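Local coordinates for putative rRNA methyltransferase (Sorangium cellulosum, PDB 4RWZ), which probably methylates 16S ribosomal RNA with S-adenosylmethionine as methyl donor, which confers resistance to aminoglycoside antibiotics, at residues Arg126-Asn140 against Thr206-Gly216. Numbering follows the deposited sequence.
Sequences RRLVRPGGELIALLN and TRLLTAEAIGG
Strand 133-139 pairs with the antiparallel strand 207-213 in the seven-stranded sheet of a class I, Rossmann-like methyltransferase, where strand 207-213, the seventh, is inserted between strand 133-139 and strand 176-183, antiparallel to both, as the order 3-2-1-4-5-7-6 describes. The ladder pairs Leu135 with Ala211, Ala137 with Leu209 and Leu139 with Arg207 by two backbone hydrogen bonds each. The type II turn from Arg130 to Gly133 adds two more, Gly132 N to Ala213 O and Ala213 N to Gly133 O, both 2.8 Å. The positive phi of Gly132 (84°) suits this turn. Here Ala213 CB packs 3.5 Å from Val129 CG1 and equally close to Arg130 O, while the guanidinium of Arg126 passes over it with one face, NE lying 3.6 Å from the same methyl. A bend at chi2 (64°), with chi1 and chi3 both anti, brings Arg126 NH2 to Ile214 O, 2.9 Å away, in the guanidinium plane but above the plane of the carbonyl; Arg126 NE bonds Gly175 O, so two carbonyls fix the group. At the other end Asn140 ND2 gives a nearly straight bond (169°) to Thr206 OG1, 2.7 Å and in the amide plane, while its OD1 accepts a hydrogen bond from Ser142 OG. Between these ends, Ile136 CG2 lies alongside Leu208 CD1 at 3.7 Å, and Leu138 reaches over with CD1 to Thr206 CG2 and CD2 to Leu208. On the other face Leu139 CD1 meets Leu209 CD2 loosely, 4.3 Å apart. Glu212 OE1 forms a salt bridge with Arg179, and Thr210 OG1 bonds Thr180 N, tying strand 207-213 to strand 176-183. Strand 98-104 flanks 133-139 on its other edge, where Leu135 touches Leu103; helix 108-115 packs against the face bearing Leu139.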
loop_
_atom_site.group_PDB
_atom_site.type_symbol
_atom_site.label_atom_id
_atom_site.label_comp_id
_atom_site.label_asym_id
_atom_site.label_seq_id
_atom_site.Cartn_x
_atom_site.Cartn_y
_atom_site.Cartn_z
ATOM N N ARG A 126 -6.012 -7.287 -1.072
ATOM C CA ARG A 126 -7.463 -7.175 -0.903
ATOM C C ARG A 126 -7.845 -7.290 0.575
ATOM O O ARG A 126 -8.795 -6.673 1.045
ATOM C CB ARG A 126 -8.181 -8.244 -1.723
ATOM C CG ARG A 126 -9.705 -8.334 -1.458
ATOM C CD ARG A 126 -10.426 -7.013 -1.894
ATOM N NE ARG A 126 -11.881 -7.137 -1.702
ATOM C CZ ARG A 126 -12.469 -6.935 -0.521
ATOM N NH1 ARG A 126 -11.727 -6.649 0.546
ATOM N NH2 ARG A 126 -13.775 -7.023 -0.389
ATOM N N ARG A 127 -7.081 -8.067 1.330
ATOM C CA ARG A 127 -7.357 -8.201 2.760
ATOM C C ARG A 127 -7.291 -6.871 3.500
ATOM O O ARG A 127 -8.017 -6.674 4.513
ATOM C CB ARG A 127 -6.374 -9.223 3.370
ATOM C CG ARG A 127 -6.429 -9.468 4.854
ATOM C CD ARG A 127 -5.313 -10.535 5.098
ATOM N NE ARG A 127 -5.063 -10.945 6.469
ATOM C CZ ARG A 127 -3.977 -10.604 7.156
ATOM N NH1 ARG A 127 -3.054 -9.824 6.604
ATOM N NH2 ARG A 127 -3.812 -11.042 8.397
ATOM N N LEU A 128 -6.489 -5.930 2.990
ATOM C CA LEU A 128 -6.324 -4.656 3.690
ATOM C C LEU A 128 -7.404 -3.607 3.396
ATOM O O LEU A 128 -7.453 -2.569 4.057
ATOM C CB LEU A 128 -4.980 -3.962 3.342
ATOM C CG LEU A 128 -3.714 -4.679 3.804
ATOM C CD1 LEU A 128 -2.468 -3.795 3.623
ATOM C CD2 LEU A 128 -3.877 -5.063 5.217
ATOM N N VAL A 129 -8.200 -3.864 2.376
ATOM C CA VAL A 129 -9.104 -2.861 1.846
ATOM C C VAL A 129 -10.530 -3.093 2.315
ATOM O O VAL A 129 -11.001 -4.212 2.315
ATOM C CB VAL A 129 -9.073 -2.889 0.316
ATOM C CG1 VAL A 129 -9.909 -1.716 -0.266
ATOM C CG2 VAL A 129 -7.615 -2.733 -0.142
ATOM N N ARG A 130 -11.223 -2.030 2.690
ATOM C CA ARG A 130 -12.624 -2.203 3.109
ATOM C C ARG A 130 -13.472 -2.337 1.855
ATOM O O ARG A 130 -13.073 -1.845 0.779
ATOM C CB ARG A 130 -13.077 -1.053 4.028
ATOM C CG ARG A 130 -13.363 0.239 3.373
ATOM C CD ARG A 130 -13.830 1.256 4.428
ATOM N NE ARG A 130 -12.798 1.462 5.432
ATOM C CZ ARG A 130 -13.049 1.738 6.711
ATOM N NH1 ARG A 130 -14.323 1.813 7.120
ATOM N NH2 ARG A 130 -12.034 1.925 7.579
ATOM N N PRO A 131 -14.625 -3.030 1.955
ATOM C CA PRO A 131 -15.554 -3.129 0.809
ATOM C C PRO A 131 -15.838 -1.758 0.237
ATOM O O PRO A 131 -16.013 -0.790 0.994
ATOM C CB PRO A 131 -16.841 -3.709 1.428
ATOM C CG PRO A 131 -16.366 -4.481 2.620
ATOM C CD PRO A 131 -15.146 -3.718 3.149
ATOM N N GLY A 132 -15.742 -1.633 -1.081
ATOM C CA GLY A 132 -15.937 -0.343 -1.719
ATOM C C GLY A 132 -14.702 0.549 -1.746
ATOM O O GLY A 132 -14.702 1.595 -2.366
ATOM N N GLY A 133 -13.633 0.148 -1.073
ATOM C CA GLY A 133 -12.417 0.919 -1.124
ATOM C C GLY A 133 -11.683 0.723 -2.444
ATOM O O GLY A 133 -12.131 -0.021 -3.334
ATOM N N GLU A 134 -10.539 1.397 -2.587
ATOM C CA GLU A 134 -9.874 1.471 -3.887
ATOM C C GLU A 134 -8.391 1.115 -3.776
ATOM O O GLU A 134 -7.740 1.630 -2.893
ATOM C CB GLU A 134 -9.970 2.927 -4.354
ATOM C CG GLU A 134 -9.701 3.148 -5.798
ATOM C CD GLU A 134 -9.800 4.642 -6.190
ATOM O OE1 GLU A 134 -9.891 5.537 -5.295
ATOM O OE2 GLU A 134 -9.822 4.895 -7.407
ATOM N N LEU A 135 -7.892 0.257 -4.672
ATOM C CA LEU A 135 -6.466 0.042 -4.853
ATOM C C LEU A 135 -6.009 0.965 -5.981
ATOM O O LEU A 135 -6.636 1.034 -7.007
ATOM C CB LEU A 135 -6.230 -1.424 -5.257
ATOM C CG LEU A 135 -4.873 -1.847 -5.817
ATOM C CD1 LEU A 135 -3.930 -1.710 -4.711
ATOM C CD2 LEU A 135 -4.909 -3.333 -6.203
ATOM N N ILE A 136 -4.928 1.722 -5.755
ATOM C CA ILE A 136 -4.376 2.605 -6.796
ATOM C C ILE A 136 -2.873 2.257 -6.971
ATOM O O ILE A 136 -2.105 2.334 -6.015
ATOM C CB ILE A 136 -4.431 4.046 -6.333
ATOM C CG1 ILE A 136 -5.895 4.418 -6.020
ATOM C CG2 ILE A 136 -3.891 4.985 -7.455
ATOM C CD1 ILE A 136 -6.098 5.930 -5.580
ATOM N N ALA A 137 -2.477 1.865 -8.164
ATOM C CA ALA A 137 -1.085 1.477 -8.391
ATOM C C ALA A 137 -0.494 2.361 -9.499
ATOM O O ALA A 137 -1.116 2.547 -10.573
ATOM C CB ALA A 137 -0.988 -0.012 -8.754
ATOM N N LEU A 138 0.708 2.878 -9.243
ATOM C CA LEU A 138 1.465 3.625 -10.260
ATOM C C LEU A 138 2.619 2.731 -10.667
ATOM O O LEU A 138 3.519 2.472 -9.854
ATOM C CB LEU A 138 2.044 4.919 -9.716
ATOM C CG LEU A 138 1.099 6.121 -9.779
ATOM C CD1 LEU A 138 0.760 6.497 -11.222
ATOM C CD2 LEU A 138 -0.166 5.816 -9.025
ATOM N N LEU A 139 2.614 2.290 -11.917
ATOM C CA LEU A 139 3.469 1.175 -12.339
ATOM C C LEU A 139 4.502 1.683 -13.343
ATOM O O LEU A 139 4.137 2.306 -14.337
ATOM C CB LEU A 139 2.637 0.053 -12.982
ATOM C CG LEU A 139 1.496 -0.556 -12.142
ATOM C CD1 LEU A 139 0.802 -1.677 -12.913
ATOM C CD2 LEU A 139 2.023 -1.014 -10.802
ATOM N N ASN A 140 5.775 1.367 -13.135
ATOM C CA ASN A 140 6.799 1.899 -14.010
ATOM C C ASN A 140 7.896 0.843 -14.002
ATOM O O ASN A 140 8.249 0.318 -12.935
ATOM C CB ASN A 140 7.268 3.237 -13.432
ATOM C CG ASN A 140 8.349 3.893 -14.253
ATOM O OD1 ASN A 140 9.461 3.393 -14.334
ATOM N ND2 ASN A 140 8.010 5.010 -14.894
ATOM N N THR A 206 4.626 5.517 -17.429
ATOM C CA THR A 206 4.041 5.126 -16.124
ATOM C C THR A 206 2.574 4.780 -16.358
ATOM O O THR A 206 1.884 5.449 -17.128
ATOM C CB THR A 206 4.223 6.245 -15.058
ATOM O OG1 THR A 206 5.609 6.329 -14.717
ATOM C CG2 THR A 206 3.479 5.920 -13.767
ATOM N N ARG A 207 2.110 3.688 -15.767
ATOM C CA ARG A 207 0.729 3.265 -15.954
ATOM C C ARG A 207 -0.014 3.432 -14.629
ATOM O O ARG A 207 0.537 3.183 -13.549
ATOM C CB ARG A 207 0.665 1.807 -16.445
ATOM C CG ARG A 207 -0.671 1.050 -16.160
ATOM C CD ARG A 207 -1.561 0.710 -17.394
ATOM N NE ARG A 207 -0.834 0.545 -18.663
ATOM C CZ ARG A 207 -1.379 0.718 -19.872
ATOM N NH1 ARG A 207 -2.667 1.027 -19.981
ATOM N NH2 ARG A 207 -0.653 0.566 -20.976
ATOM N N LEU A 208 -1.259 3.871 -14.717
ATOM C CA LEU A 208 -2.133 3.950 -13.545
ATOM C C LEU A 208 -3.141 2.830 -13.620
ATOM O O LEU A 208 -3.793 2.647 -14.643
ATOM C CB LEU A 208 -2.861 5.286 -13.553
ATOM C CG LEU A 208 -4.043 5.426 -12.600
ATOM C CD1 LEU A 208 -3.608 5.435 -11.132
ATOM C CD2 LEU A 208 -4.846 6.731 -12.976
ATOM N N LEU A 209 -3.210 2.004 -12.578
ATOM C CA LEU A 209 -4.167 0.917 -12.592
ATOM C C LEU A 209 -4.943 1.049 -11.299
ATOM O O LEU A 209 -4.331 1.170 -10.248
ATOM C CB LEU A 209 -3.424 -0.428 -12.619
ATOM C CG LEU A 209 -4.242 -1.720 -12.590
ATOM C CD1 LEU A 209 -5.068 -1.793 -13.864
ATOM C CD2 LEU A 209 -3.249 -2.895 -12.492
ATOM N N THR A 210 -6.266 1.052 -11.342
ATOM C CA THR A 210 -7.011 1.182 -10.089
ATOM C C THR A 210 -8.068 0.088 -10.070
ATOM O O THR A 210 -8.475 -0.425 -11.106
ATOM C CB THR A 210 -7.734 2.570 -9.904
ATOM O OG1 THR A 210 -8.830 2.659 -10.820
ATOM C CG2 THR A 210 -6.765 3.757 -10.087
ATOM N N ALA A 211 -8.467 -0.340 -8.879
ATOM C CA ALA A 211 -9.531 -1.314 -8.798
ATOM C C ALA A 211 -10.326 -1.110 -7.524
ATOM O O ALA A 211 -9.815 -0.566 -6.533
ATOM C CB ALA A 211 -8.950 -2.758 -8.846
ATOM N N GLU A 212 -11.566 -1.539 -7.547
ATOM C CA GLU A 212 -12.446 -1.357 -6.392
ATOM C C GLU A 212 -12.595 -2.671 -5.630
ATOM O O GLU A 212 -12.819 -3.709 -6.247
ATOM C CB GLU A 212 -13.838 -0.890 -6.867
ATOM C CG GLU A 212 -14.850 -0.703 -5.718
ATOM C CD GLU A 212 -16.237 -0.260 -6.225
ATOM O OE1 GLU A 212 -16.344 0.129 -7.394
ATOM O OE2 GLU A 212 -17.218 -0.340 -5.469
ATOM N N ALA A 213 -12.520 -2.617 -4.305
ATOM C CA ALA A 213 -12.720 -3.838 -3.525
ATOM C C ALA A 213 -14.195 -4.172 -3.590
ATOM O O ALA A 213 -15.046 -3.348 -3.220
ATOM C CB ALA A 213 -12.283 -3.627 -2.085
ATOM N N ILE A 214 -14.501 -5.368 -4.078
ATOM C CA ILE A 214 -15.893 -5.781 -4.170
ATOM C C ILE A 214 -16.312 -6.938 -3.281
ATOM O O ILE A 214 -15.513 -7.596 -2.599
ATOM C CB ILE A 214 -16.276 -6.121 -5.651
ATOM C CG1 ILE A 214 -15.331 -7.179 -6.186
ATOM C CG2 ILE A 214 -16.294 -4.832 -6.517
ATOM C CD1 ILE A 214 -15.626 -7.668 -7.614
ATOM N N GLY A 215 -17.616 -7.199 -3.337
ATOM C CA GLY A 215 -18.238 -8.352 -2.723
ATOM C C GLY A 215 -19.170 -8.066 -1.559
ATOM O O GLY A 215 -18.819 -7.291 -0.680
ATOM N N GLY A 216 -20.322 -8.736 -1.547
ATOM C CA GLY A 216 -21.216 -8.792 -0.398
ATOM C C GLY A 216 -22.442 -7.944 -0.656
ATOM O O GLY A 216 -22.527 -7.402 -1.754
HETATM O O HOH W 1 -17.139 2.548 -3.551
#